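PDB 4UEJ: galactitol 1-phosphate 5-dehydrogenase from Escherichia coli, which oxidises galactitol 1-phosphate to D-tagatose 6-phosphate with NAD(+), as a zinc-containing member of the alcohol dehydrogenase family. Local coordinates for residues K105-F108 with R112-G115; K124-F129 with S292-Q297. All coordinates share one frame; numbering follows the deposited sequence.

Interaction 1 of 2, residues K105-F108 with R112-G115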
loop_
_atom_site.group_PDB
_atom_site.type_symbol
_atom_site.label_atom_id
_atom_site.label_comp_id
_atom_site.label_asym_id
_atom_site.label_seq_id
_atom_site.Cartn_x
_atom_site.Cartn_y
_atom_site.Cartn_z
ATOM N N LYS A 105 23.678 -5.984 1.827
ATOM C CA LYS A 105 25.068 -5.581 1.636
ATOM C C LYS A 105 25.320 -5.042 0.233
ATOM O O LYS A 105 26.149 -5.582 -0.500
ATOM C CB LYS A 105 25.999 -6.760 1.907
ATOM C CG LYS A 105 27.252 -6.399 2.690
ATOM C CD LYS A 105 28.381 -7.375 2.404
ATOM C CE LYS A 105 29.180 -7.667 3.667
ATOM N NZ LYS A 105 30.558 -8.136 3.367
ATOM N N TYR A 106 24.608 -3.987 -0.149
ATOM C CA TYR A 106 24.827 -3.416 -1.474
ATOM C C TYR A 106 25.659 -2.144 -1.395
ATOM O O TYR A 106 25.620 -1.420 -0.400
ATOM C CB TYR A 106 23.499 -3.166 -2.205
ATOM C CG TYR A 106 22.564 -2.075 -1.695
ATOM C CD1 TYR A 106 22.852 -0.719 -1.876
ATOM C CD2 TYR A 106 21.349 -2.404 -1.106
ATOM C CE1 TYR A 106 21.969 0.264 -1.458
ATOM C CE2 TYR A 106 20.468 -1.427 -0.669
ATOM C CZ TYR A 106 20.783 -0.096 -0.846
ATOM O OH TYR A 106 19.900 0.870 -0.418
ATOM N N ASP A 107 26.446 -1.906 -2.439
ATOM C CA ASP A 107 27.169 -0.651 -2.578
ATOM C C ASP A 107 26.353 0.259 -3.476
ATOM O O ASP A 107 25.465 -0.194 -4.198
ATOM C CB ASP A 107 28.564 -0.872 -3.166
ATOM C CG ASP A 107 29.561 0.181 -2.719
ATOM O OD1 ASP A 107 29.142 1.224 -2.159
ATOM O OD2 ASP A 107 30.772 -0.042 -2.928
ATOM N N PHE A 108 26.624 1.551 -3.417
ATOM C CA PHE A 108 25.906 2.456 -4.295
ATOM C C PHE A 108 26.812 3.599 -4.701
ATOM O O PHE A 108 27.284 4.362 -3.861
ATOM C CB PHE A 108 24.638 2.989 -3.629
ATOM C CG PHE A 108 23.695 3.615 -4.596
ATOM C CD1 PHE A 108 23.831 4.945 -4.958
ATOM C CD2 PHE A 108 22.695 2.864 -5.182
ATOM C CE1 PHE A 108 22.970 5.515 -5.869
ATOM C CE2 PHE A 108 21.851 3.423 -6.086
ATOM C CZ PHE A 108 21.972 4.753 -6.427
ATOM N N ARG A 112 27.063 5.385 -1.172
ATOM C CA ARG A 112 27.811 4.558 -0.228
ATOM C C ARG A 112 29.304 4.495 -0.577
ATOM O O ARG A 112 30.129 4.129 0.256
ATOM C CB ARG A 112 27.215 3.151 -0.165
ATOM C CG ARG A 112 25.787 3.128 0.358
ATOM C CD ARG A 112 25.241 1.721 0.523
ATOM N NE ARG A 112 23.857 1.754 0.994
ATOM C CZ ARG A 112 23.179 0.689 1.418
ATOM N NH1 ARG A 112 23.748 -0.508 1.419
ATOM N NH2 ARG A 112 21.923 0.820 1.829
ATOM N N ARG A 113 29.627 4.842 -1.821
ATOM C CA ARG A 113 31.002 5.043 -2.269
ATOM C C ARG A 113 30.996 6.291 -3.146
ATOM O O ARG A 113 29.932 6.732 -3.569
ATOM C CB ARG A 113 31.532 3.839 -3.059
ATOM C CG ARG A 113 30.687 3.501 -4.289
ATOM C CD ARG A 113 31.488 2.777 -5.368
ATOM N NE ARG A 113 32.420 3.674 -6.054
ATOM C CZ ARG A 113 33.221 3.297 -7.043
ATOM N NH1 ARG A 113 33.206 2.038 -7.464
ATOM N NH2 ARG A 113 34.040 4.175 -7.604
ATOM N N ASP A 114 32.174 6.852 -3.409
ATOM C CA ASP A 114 32.265 8.061 -4.225
ATOM C C ASP A 114 31.747 7.811 -5.641
ATOM O O ASP A 114 31.805 6.689 -6.155
ATOM C CB ASP A 114 33.701 8.584 -4.253
ATOM C CG ASP A 114 34.084 9.287 -2.962
ATOM O OD1 ASP A 114 33.185 9.517 -2.122
ATOM O OD2 ASP A 114 35.271 9.617 -2.786
ATOM N N GLY A 115 31.216 8.858 -6.260
ATOM C CA GLY A 115 30.519 8.703 -7.520
ATOM C C GLY A 115 31.008 9.579 -8.658
ATOM O O GLY A 115 32.169 9.968 -8.720
#

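Interaction 2 of 2, residues K124-F129 with S292-Q297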
loop_
_atom_site.group_PDB
_atom_site.type_symbol
_atom_site.label_atom_id
_atom_site.label_comp_id
_atom_site.label_asym_id
_atom_site.label_seq_id
_atom_site.Cartn_x
_atom_site.Cartn_y
_atom_site.Cartn_z
ATOM N N LYS A 124 32.725 -1.626 -11.132
ATOM C CA LYS A 124 32.610 -2.992 -11.634
ATOM C C LYS A 124 31.973 -3.006 -13.017
ATOM O O LYS A 124 31.183 -2.125 -13.352
ATOM C CB LYS A 124 31.782 -3.865 -10.686
ATOM C CG LYS A 124 32.246 -3.841 -9.248
ATOM C CD LYS A 124 33.712 -4.172 -9.113
ATOM C CE LYS A 124 34.108 -4.124 -7.645
ATOM N NZ LYS A 124 35.557 -4.363 -7.422
ATOM N N ARG A 125 32.326 -4.007 -13.818
ATOM C CA ARG A 125 31.642 -4.253 -15.091
ATOM C C ARG A 125 30.124 -4.221 -14.922
ATOM O O ARG A 125 29.398 -3.671 -15.756
ATOM C CB ARG A 125 32.075 -5.604 -15.679
ATOM C CG ARG A 125 31.219 -6.091 -16.853
ATOM C CD ARG A 125 31.294 -5.135 -18.027
ATOM N NE ARG A 125 30.423 -5.540 -19.128
ATOM C CZ ARG A 125 29.170 -5.119 -19.293
ATOM N NH1 ARG A 125 28.620 -4.279 -18.423
ATOM N NH2 ARG A 125 28.462 -5.540 -20.332
ATOM N N LYS A 126 29.643 -4.790 -13.824
ATOM C CA LYS A 126 28.209 -4.860 -13.592
ATOM C C LYS A 126 27.609 -3.496 -13.262
ATOM O O LYS A 126 26.391 -3.361 -13.179
ATOM C CB LYS A 126 27.898 -5.859 -12.478
ATOM C CG LYS A 126 28.013 -7.309 -12.943
ATOM C CD LYS A 126 27.434 -8.276 -11.931
ATOM C CE LYS A 126 26.894 -9.527 -12.610
ATOM N NZ LYS A 126 27.917 -10.167 -13.484
ATOM N N ASN A 127 28.468 -2.494 -13.080
ATOM C CA ASN A 127 28.023 -1.125 -12.817
ATOM C C ASN A 127 28.011 -0.234 -14.059
ATOM O O ASN A 127 27.896 0.981 -13.943
ATOM C CB ASN A 127 28.908 -0.454 -11.756
ATOM C CG ASN A 127 28.741 -1.053 -10.379
ATOM O OD1 ASN A 127 29.729 -1.409 -9.727
ATOM N ND2 ASN A 127 27.492 -1.152 -9.915
ATOM N N VAL A 128 28.166 -0.818 -15.242
ATOM C CA VAL A 128 27.976 -0.029 -16.460
ATOM C C VAL A 128 27.037 -0.743 -17.414
ATOM O O VAL A 128 26.943 -1.975 -17.421
ATOM C CB VAL A 128 29.301 0.277 -17.191
ATOM C CG1 VAL A 128 30.198 1.163 -16.337
ATOM C CG2 VAL A 128 30.017 -0.998 -17.564
ATOM N N PHE A 129 26.353 0.060 -18.220
ATOM C CA PHE A 129 25.319 -0.401 -19.131
ATOM C C PHE A 129 25.602 0.215 -20.487
ATOM O O PHE A 129 25.634 1.427 -20.619
ATOM C CB PHE A 129 23.940 -0.003 -18.598
ATOM C CG PHE A 129 22.804 -0.241 -19.549
ATOM C CD1 PHE A 129 22.185 -1.479 -19.614
ATOM C CD2 PHE A 129 22.303 0.797 -20.327
ATOM C CE1 PHE A 129 21.112 -1.692 -20.468
ATOM C CE2 PHE A 129 21.235 0.591 -21.179
ATOM C CZ PHE A 129 20.642 -0.662 -21.250
ATOM N N SER A 292 15.355 -8.460 -12.411
ATOM C CA SER A 292 16.099 -9.547 -13.033
ATOM C C SER A 292 15.622 -9.784 -14.465
ATOM O O SER A 292 14.426 -9.690 -14.736
ATOM C CB SER A 292 15.954 -10.819 -12.200
ATOM O OG SER A 292 16.485 -11.932 -12.889
ATOM N N PRO A 293 16.555 -10.093 -15.386
ATOM C CA PRO A 293 17.998 -10.210 -15.137
ATOM C C PRO A 293 18.699 -8.858 -15.039
ATOM O O PRO A 293 18.343 -7.925 -15.763
ATOM C CB PRO A 293 18.495 -10.992 -16.351
ATOM C CG PRO A 293 17.569 -10.593 -17.438
ATOM C CD PRO A 293 16.225 -10.373 -16.795
ATOM N N TRP A 294 19.672 -8.773 -14.136
ATOM C CA TRP A 294 20.431 -7.550 -13.863
ATOM C C TRP A 294 20.929 -6.839 -15.126
ATOM O O TRP A 294 21.491 -7.484 -16.003
ATOM C CB TRP A 294 21.630 -7.887 -12.971
ATOM C CG TRP A 294 22.433 -6.696 -12.579
ATOM C CD1 TRP A 294 23.609 -6.273 -13.137
ATOM C CD2 TRP A 294 22.111 -5.751 -11.550
ATOM N NE1 TRP A 294 24.038 -5.123 -12.512
ATOM C CE2 TRP A 294 23.136 -4.782 -11.538
ATOM C CE3 TRP A 294 21.054 -5.633 -10.638
ATOM C CZ2 TRP A 294 23.141 -3.717 -10.645
ATOM C CZ3 TRP A 294 21.056 -4.573 -9.757
ATOM C CH2 TRP A 294 22.090 -3.622 -9.770
ATOM N N PRO A 295 20.747 -5.505 -15.211
ATOM C CA PRO A 295 20.118 -4.614 -14.227
ATOM C C PRO A 295 18.600 -4.544 -14.324
ATOM O O PRO A 295 17.964 -3.909 -13.481
ATOM C CB PRO A 295 20.728 -3.250 -14.558
ATOM C CG PRO A 295 20.930 -3.310 -16.046
ATOM C CD PRO A 295 21.357 -4.744 -16.318
ATOM N N GLY A 296 18.019 -5.165 -15.347
ATOM C CA GLY A 296 16.570 -5.249 -15.415
ATOM C C GLY A 296 15.999 -4.688 -16.694
ATOM O O GLY A 296 16.638 -3.879 -17.372
ATOM N N GLN A 297 14.790 -5.122 -17.033
ATOM C CA GLN A 297 14.161 -4.671 -18.259
ATOM C C GLN A 297 13.988 -3.159 -18.280
ATOM O O GLN A 297 13.952 -2.565 -19.363
ATOM C CB GLN A 297 12.812 -5.362 -18.461
ATOM C CG GLN A 297 11.709 -4.871 -17.547
ATOM C CD GLN A 297 10.462 -4.505 -18.325
ATOM O OE1 GLN A 297 10.521 -4.263 -19.534
ATOM N NE2 GLN A 297 9.323 -4.467 -17.640
#

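Interaction 1 of 2, residues K105-F108 with R112-G115
The carbonyl oxygen of Phe108 accepts two backbone bonds as the chain turns back on itself, Phe108 O to Arg112 N at 2.9 Å and to Arg113 N at 3.1 Å. From this turn Arg112 runs back along 105-108, its chain extended from CG to NE, and lays its guanidinium flat over one face of Tyr106. The planes are 11° apart, with Arg112 CZ 3.6 Å from the Tyr106 ring centroid, a cation-pi stack. Arginine suits the place because the flat group that covers the ring also donates: Arg112 NH1 bonds Tyr106 O at 2.8 Å, bent to 138° at the hydrogen, tying the guanidinium to the backbone. Asp107 turns its carboxylate back to its own strand, where OD1 accepts from Phe108 N at 2.8 Å; the same atom lies against the aliphatic carbons Arg112 CB and Arg113 CG. Arg113 NH2 bonds Val122 O, and Arg113 NE bonds Asp114 O. Tyr106 lies beside Cys103, one of four cysteines round one zinc ion, while Phe108 meets edge-to-face His59, which with Cys38 binds the other, probably catalytic zinc. Strand 107-108 pairs antiparallel with strand 86-87, and Arg113 packs on strand 120-124.

Interaction 2 of 2, residues K124-F129 with S292-Q297
Trp294 reaches across to the turn at Lys126 and gives its indole N-H to the backbone carbonyl there, joining two parts of the zinc-containing alcohol dehydrogenase fold: 124-129 belongs to the GroES-like domain, and 292-297, in the loop before helix 297-307, to the zinc-binding dehydrogenase domain with its Rossmann-type sheet. The bond Trp294 NE1 to Lys126 O is 3.0 Å long and nearly straight, 172° at the hydrogen, with the oxygen almost in the indole plane. With Trp294 CG anti to the backbone N (chi1 -177°), the indole swings out from its loop and meets the carbonyl edge-on. The 3-10 turn that presents this carbonyl is fixed by Asn127 N bonding Lys124 O, and Asn127 ND2 is held by Val84 O. Tryptophan suits its position because one side chain offers both a donor at its edge and broad apolar faces. Pro295 CB lies over one of these faces, Tyr290 stacks on the ring, and Phe90 and Tyr100 meet it edge-to-face, so the indole is the closely packed part of the contact. A leucine in its place would probably leave Lys126 O without this donor and open a gap among those aromatic rings.

The solvent side is looser. Lys126 is exposed; its CB comes 3.9 Å from Trp294 NE1, but the chain beyond turns from the indole, and the side chain also rests on Phe90. This suits a lysine, whose aliphatic base can border the aromatic rings while its amine stays at the surface. After the turn, strand 128-130 brings up Phe129, whose partner is a proline ring: Phe129 CD1 approaches Pro295 CG obliquely at 4.2 Å.

Both interactions are surface contacts, and their centres lie 15 Å apart with nearest atoms about 5 Å from each other, so they are neighbours that do not touch. Interaction 1 is local, closing a turn only a few residues long within the GroES-like domain; interaction 2 joins segments more than 160 residues apart and bridges that domain to the zinc-binding dehydrogenase domain. Strand 86-87 is common ground: it pairs with strand 107-108 in the first, and Leu86 is touched by Trp294 in the second. The chemistry differs accordingly. The first relies on a charged group stacked on an aromatic ring and several bonds to backbone carbonyls, the second on one indole bond and sparse apolar contact.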